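Local structure of putative enoyl-CoA hydratase (Streptomyces coelicolor A3, 3G64) at residues I117-G122 against R204-A209; F137-P142 against I196-E201. The protein probably acts on acyl-CoA thioesters as an enoyl-CoA hydratase of the crotonase-like hydratase/isomerase family. All coordinates share one frame; numbering follows the deposited sequence.

The two contacts have centres about 7 Å apart and share one mixed sheet, in which strands 116-120, 137-140 and 198-199 are successive parallel neighbours and 198-199 is outermost within the chain. Along the sequence the segments come as 117-122, 137-142, 196-201 and 204-209, so contact 2 is nested within the loop closed by contact 1. Strands 116-120 and 137-140 are joined by probable backbone hydrogen bonds, among them Leu120 N to Val139 O at 2.8 Å. Contact 2 adds the edge strand; after a short loop the chain enters helix 205-217, which contact 1 lays over part of one face of this crotonase-like core.

Contact 1: I117-G122 against R204-A209; sequences IAALHG and RADEAA
Ala119 and Asp206 mark the nearest point of the two backbones, 5.4 Å between CA atoms, where strand 117-120 and helix 205-209 run close to antiparallel at 160°. The axes of these short segments approach to 7.4 Å, a short spacing for a helix on a sheet, consistent with the small alanine side chains at the interface. Ala119 CB meets Ala209 CB at 3.6 Å, methyl against methyl. The same methyl also touches Asp206 OD1 at 3.5 Å. Ile117 extends the apolar patch: its CG2, which lies anti to the backbone N, reaches Ala209 CB at 3.9 Å, while Leu212, Ala213 and Leu216 of the same helix also pack on this isoleucine. In the crotonase-like fold of this chain, helix 205-217 thus lies over one face of the six-stranded sheet, and Ala209 also touches Val66 of the adjoining strand 64-69. Leu120 points to the reverse face, yet its carbonyl O lies 3.3 Å from Ala205 CB, a van der Waals contact at the helix start. The polar link runs through a water that bridges Ala119 O, 2.8 Å away, and Asp206 OD1, 2.7 Å away. Asp206 can serve it because CG sits beside its own backbone N (chi1 -65°), which brings OD1 back to the strand. Its OD2 is hydrogen-bonded to a glycerol, probably from the crystallisation liquor, to which Ala205 N is also hydrogen-bonded.

Contact 2: F137-P142 against I196-E201; sequences FRVADP and ISELTE
Ser197 has OG anti to its carbonyl carbon (chi1 -44°), which sets the hydroxyl before Arg138 N; Arg138 N donates to Ser197 OG at 2.9 Å, with an N-H...O angle of 169°, an almost straight bond. At Thr200, chi1 of 75° puts OG1 between backbone N and carbonyl carbon and turns CG2 to Val139 CG1, 3.6 Å away, the two side chains crossing at about a right angle. Arg138 O accepts twice: Ser197 N lies in its carbonyl plane, whereas Glu198 N, at 3.3 Å, is tilted from it. The parallel pairing goes on with Ala140 N to Glu198 O at 3.0 Å and Thr200 N to Ala140 O at 2.8 Å, adding 198-199 beside 137-140 as the outermost strand of this crotonase-like sheet within the chain. On the face opposite Val139, Ala140 CB rests on Ile196 CD1. Thr200 OG1 packs against Asp141 CB and donates to Glu201 O at 2.9 Å, from above the carbonyl plane. An alanine in place of Thr200 is likely to leave Glu201 O without this donor and a gap beside Val139 CG1. Beyond these segments, the same chain holds the polar ends: Arg138 NE donates to Leu195 O, and Asp141 OD2 is hydrogen-bonded to Ser143 OG. Phe137 also packs on Leu181 of a neighbouring subunit.

Contact 1: I117-G122 against R204-A209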
loop_
_atom_site.group_PDB
_atom_site.type_symbol
_atom_site.label_atom_id
_atom_site.label_comp_id
_atom_site.label_asym_id
_atom_site.label_seq_id
_atom_site.Cartn_x
_atom_site.Cartn_y
_atom_site.Cartn_z
ATOM N N ILE A 117 2.240 0.925 -21.353
ATOM C CA ILE A 117 2.653 2.283 -21.031
ATOM C C ILE A 117 1.557 3.267 -21.476
ATOM O O ILE A 117 1.145 3.262 -22.638
ATOM C CB ILE A 117 3.970 2.606 -21.790
ATOM C CG1 ILE A 117 5.050 1.599 -21.379
ATOM C CG2 ILE A 117 4.385 4.082 -21.609
ATOM C CD1 ILE A 117 5.974 1.240 -22.502
ATOM N N ALA A 118 1.065 4.091 -20.557
ATOM C CA ALA A 118 0.085 5.124 -20.927
ATOM C C ALA A 118 0.781 6.452 -21.186
ATOM O O ALA A 118 1.530 6.956 -20.327
ATOM C CB ALA A 118 -0.991 5.275 -19.841
ATOM N N ALA A 119 0.562 6.997 -22.380
ATOM C CA ALA A 119 1.179 8.263 -22.783
ATOM C C ALA A 119 0.170 9.358 -22.470
ATOM O O ALA A 119 -0.816 9.520 -23.201
ATOM C CB ALA A 119 1.493 8.240 -24.304
ATOM N N LEU A 120 0.385 10.093 -21.382
ATOM C CA LEU A 120 -0.663 10.974 -20.850
ATOM C C LEU A 120 -0.422 12.461 -21.096
ATOM O O LEU A 120 0.710 12.940 -21.005
ATOM C CB LEU A 120 -0.821 10.771 -19.340
ATOM C CG LEU A 120 -1.109 9.347 -18.822
ATOM C CD1 LEU A 120 -1.149 9.392 -17.314
ATOM C CD2 LEU A 120 -2.441 8.879 -19.372
ATOM N N HIS A 121 -1.516 13.181 -21.328
ATOM C CA HIS A 121 -1.503 14.639 -21.510
ATOM C C HIS A 121 -2.966 15.071 -21.404
ATOM O O HIS A 121 -3.872 14.257 -21.658
ATOM C CB HIS A 121 -0.942 15.011 -22.885
ATOM C CG HIS A 121 -1.687 14.380 -24.022
ATOM N ND1 HIS A 121 -2.652 15.049 -24.747
ATOM C CD2 HIS A 121 -1.632 13.125 -24.535
ATOM C CE1 HIS A 121 -3.153 14.238 -25.660
ATOM N NE2 HIS A 121 -2.556 13.062 -25.550
ATOM N N GLY A 122 -3.191 16.325 -21.008
ATOM C CA GLY A 122 -4.525 16.849 -20.793
ATOM C C GLY A 122 -5.364 15.897 -19.935
ATOM O O GLY A 122 -4.829 15.221 -19.053
ATOM N N ARG A 204 5.800 16.234 -25.109
ATOM C CA ARG A 204 6.736 15.123 -25.359
ATOM C C ARG A 204 6.285 13.746 -24.808
ATOM O O ARG A 204 7.048 12.784 -24.838
ATOM C CB ARG A 204 8.104 15.487 -24.770
ATOM C CG ARG A 204 8.554 16.897 -25.157
ATOM C CD ARG A 204 9.156 16.898 -26.537
ATOM N NE ARG A 204 10.490 16.308 -26.472
ATOM C CZ ARG A 204 11.626 17.005 -26.478
ATOM N NH1 ARG A 204 11.607 18.335 -26.578
ATOM N NH2 ARG A 204 12.788 16.364 -26.397
ATOM N N ALA A 205 5.044 13.643 -24.322
ATOM C CA ALA A 205 4.625 12.389 -23.679
ATOM C C ALA A 205 4.652 11.218 -24.675
ATOM O O ALA A 205 5.159 10.145 -24.361
ATOM C CB ALA A 205 3.247 12.546 -23.045
ATOM N N ASP A 206 4.132 11.423 -25.885
ATOM C CA ASP A 206 4.092 10.326 -26.857
ATOM C C ASP A 206 5.495 9.844 -27.248
ATOM O O ASP A 206 5.756 8.650 -27.356
ATOM C CB ASP A 206 3.291 10.734 -28.093
ATOM C CG ASP A 206 1.805 10.975 -27.770
ATOM O OD1 ASP A 206 1.140 10.046 -27.296
ATOM O OD2 ASP A 206 1.287 12.090 -27.990
ATOM N N GLU A 207 6.403 10.792 -27.432
ATOM C CA GLU A 207 7.761 10.466 -27.831
ATOM C C GLU A 207 8.467 9.723 -26.700
ATOM O O GLU A 207 9.106 8.688 -26.918
ATOM C CB GLU A 207 8.486 11.761 -28.197
ATOM C CG GLU A 207 9.986 11.663 -28.191
ATOM C CD GLU A 207 10.650 12.963 -28.652
ATOM O OE1 GLU A 207 10.334 14.047 -28.100
ATOM O OE2 GLU A 207 11.487 12.890 -29.576
ATOM N N ALA A 208 8.329 10.228 -25.478
ATOM C CA ALA A 208 8.958 9.562 -24.338
ATOM C C ALA A 208 8.330 8.176 -24.081
ATOM O O ALA A 208 9.029 7.246 -23.715
ATOM C CB ALA A 208 8.863 10.435 -23.089
ATOM N N ALA A 209 7.029 8.033 -24.327
ATOM C CA ALA A 209 6.378 6.726 -24.147
ATOM C C ALA A 209 6.934 5.737 -25.148
ATOM O O ALA A 209 7.217 4.590 -24.831
ATOM C CB ALA A 209 4.865 6.852 -24.298
HETATM O O HOH W 1 -1.182 10.177 -25.922
#

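Contact 2: F137-P142 against I196-E201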
loop_
_atom_site.group_PDB
_atom_site.type_symbol
_atom_site.label_atom_id
_atom_site.label_comp_id
_atom_site.label_asym_id
_atom_site.label_seq_id
_atom_site.Cartn_x
_atom_site.Cartn_y
_atom_site.Cartn_z
ATOM N N PHE A 137 3.212 1.640 -16.634
ATOM C CA PHE A 137 3.913 2.930 -16.623
ATOM C C PHE A 137 2.969 4.043 -17.062
ATOM O O PHE A 137 2.189 3.863 -18.006
ATOM C CB PHE A 137 5.155 2.933 -17.543
ATOM C CG PHE A 137 6.219 1.931 -17.169
ATOM C CD1 PHE A 137 7.315 2.311 -16.401
ATOM C CD2 PHE A 137 6.131 0.620 -17.599
ATOM C CE1 PHE A 137 8.301 1.391 -16.062
ATOM C CE2 PHE A 137 7.114 -0.329 -17.255
ATOM C CZ PHE A 137 8.197 0.063 -16.486
ATOM N N ARG A 138 3.046 5.185 -16.367
ATOM C CA ARG A 138 2.369 6.415 -16.782
ATOM C C ARG A 138 3.426 7.492 -17.113
ATOM O O ARG A 138 4.110 8.030 -16.229
ATOM C CB ARG A 138 1.396 6.914 -15.707
ATOM C CG ARG A 138 0.073 6.071 -15.599
ATOM C CD ARG A 138 -0.553 6.134 -14.190
ATOM N NE ARG A 138 0.363 5.519 -13.238
ATOM C CZ ARG A 138 0.569 4.203 -13.136
ATOM N NH1 ARG A 138 1.469 3.744 -12.278
ATOM N NH2 ARG A 138 -0.119 3.337 -13.881
ATOM N N VAL A 139 3.564 7.773 -18.398
ATOM C CA VAL A 139 4.496 8.796 -18.898
ATOM C C VAL A 139 3.666 10.030 -19.241
ATOM O O VAL A 139 2.860 10.009 -20.163
ATOM C CB VAL A 139 5.258 8.245 -20.113
ATOM C CG1 VAL A 139 6.121 9.308 -20.765
ATOM C CG2 VAL A 139 6.100 7.007 -19.683
ATOM N N ALA A 140 3.850 11.100 -18.475
ATOM C CA ALA A 140 2.895 12.191 -18.441
ATOM C C ALA A 140 3.577 13.517 -18.681
ATOM O O ALA A 140 4.654 13.763 -18.115
ATOM C CB ALA A 140 2.223 12.229 -17.065
ATOM N N ASP A 141 2.940 14.382 -19.470
ATOM C CA ASP A 141 3.427 15.762 -19.609
ATOM C C ASP A 141 2.733 16.639 -18.571
ATOM O O ASP A 141 1.820 16.165 -17.882
ATOM C CB ASP A 141 3.398 16.278 -21.073
ATOM C CG ASP A 141 2.112 17.014 -21.455
ATOM O OD1 ASP A 141 1.996 17.384 -22.657
ATOM O OD2 ASP A 141 1.228 17.225 -20.598
ATOM N N PRO A 142 3.213 17.879 -18.394
ATOM C CA PRO A 142 2.744 18.741 -17.303
ATOM C C PRO A 142 1.300 19.154 -17.417
ATOM O O PRO A 142 0.777 19.675 -16.424
ATOM C CB PRO A 142 3.632 20.004 -17.442
ATOM C CG PRO A 142 4.890 19.507 -18.068
ATOM C CD PRO A 142 4.448 18.397 -19.023
ATOM N N ILE A 196 2.748 9.139 -11.254
ATOM C CA ILE A 196 3.559 9.361 -12.461
ATOM C C ILE A 196 4.842 8.559 -12.459
ATOM O O ILE A 196 5.608 8.624 -11.488
ATOM C CB ILE A 196 3.971 10.846 -12.587
ATOM C CG1 ILE A 196 2.735 11.739 -12.542
ATOM C CG2 ILE A 196 4.823 11.097 -13.858
ATOM C CD1 ILE A 196 1.753 11.403 -13.600
ATOM N N SER A 197 5.108 7.833 -13.548
ATOM C CA SER A 197 6.353 7.060 -13.663
ATOM C C SER A 197 7.483 7.898 -14.272
ATOM O O SER A 197 8.649 7.732 -13.925
ATOM C CB SER A 197 6.126 5.821 -14.535
ATOM O OG SER A 197 4.902 5.187 -14.180
ATOM N N GLU A 198 7.120 8.784 -15.192
ATOM C CA GLU A 198 8.062 9.724 -15.802
ATOM C C GLU A 198 7.348 11.011 -16.168
ATOM O O GLU A 198 6.346 10.987 -16.873
ATOM C CB GLU A 198 8.694 9.147 -17.060
ATOM C CG GLU A 198 9.629 10.153 -17.729
ATOM C CD GLU A 198 10.286 9.623 -18.979
ATOM O OE1 GLU A 198 10.152 8.412 -19.267
ATOM O OE2 GLU A 198 10.942 10.433 -19.673
ATOM N N LEU A 199 7.835 12.128 -15.651
ATOM C CA LEU A 199 7.266 13.419 -16.003
ATOM C C LEU A 199 8.074 13.957 -17.172
ATOM O O LEU A 199 9.285 14.022 -17.100
ATOM C CB LEU A 199 7.345 14.392 -14.829
ATOM C CG LEU A 199 6.735 15.754 -15.163
ATOM C CD1 LEU A 199 5.238 15.614 -15.396
ATOM C CD2 LEU A 199 7.027 16.739 -14.054
ATOM N N THR A 200 7.408 14.309 -18.259
ATOM C CA THR A 200 8.104 14.819 -19.427
ATOM C C THR A 200 7.908 16.315 -19.569
ATOM O O THR A 200 7.168 16.955 -18.814
ATOM C CB THR A 200 7.590 14.175 -20.712
ATOM O OG1 THR A 200 6.317 14.742 -21.043
ATOM C CG2 THR A 200 7.444 12.668 -20.537
ATOM N N GLU A 201 8.582 16.858 -20.573
ATOM C CA GLU A 201 8.357 18.201 -21.067
ATOM C C GLU A 201 7.030 18.286 -21.823
ATOM O O GLU A 201 6.561 17.304 -22.400
ATOM C CB GLU A 201 9.486 18.490 -22.050
ATOM C CG GLU A 201 10.084 19.840 -21.989
ATOM C CD GLU A 201 11.005 20.070 -23.190
ATOM O OE1 GLU A 201 12.003 19.322 -23.330
ATOM O OE2 GLU A 201 10.714 20.979 -24.001
#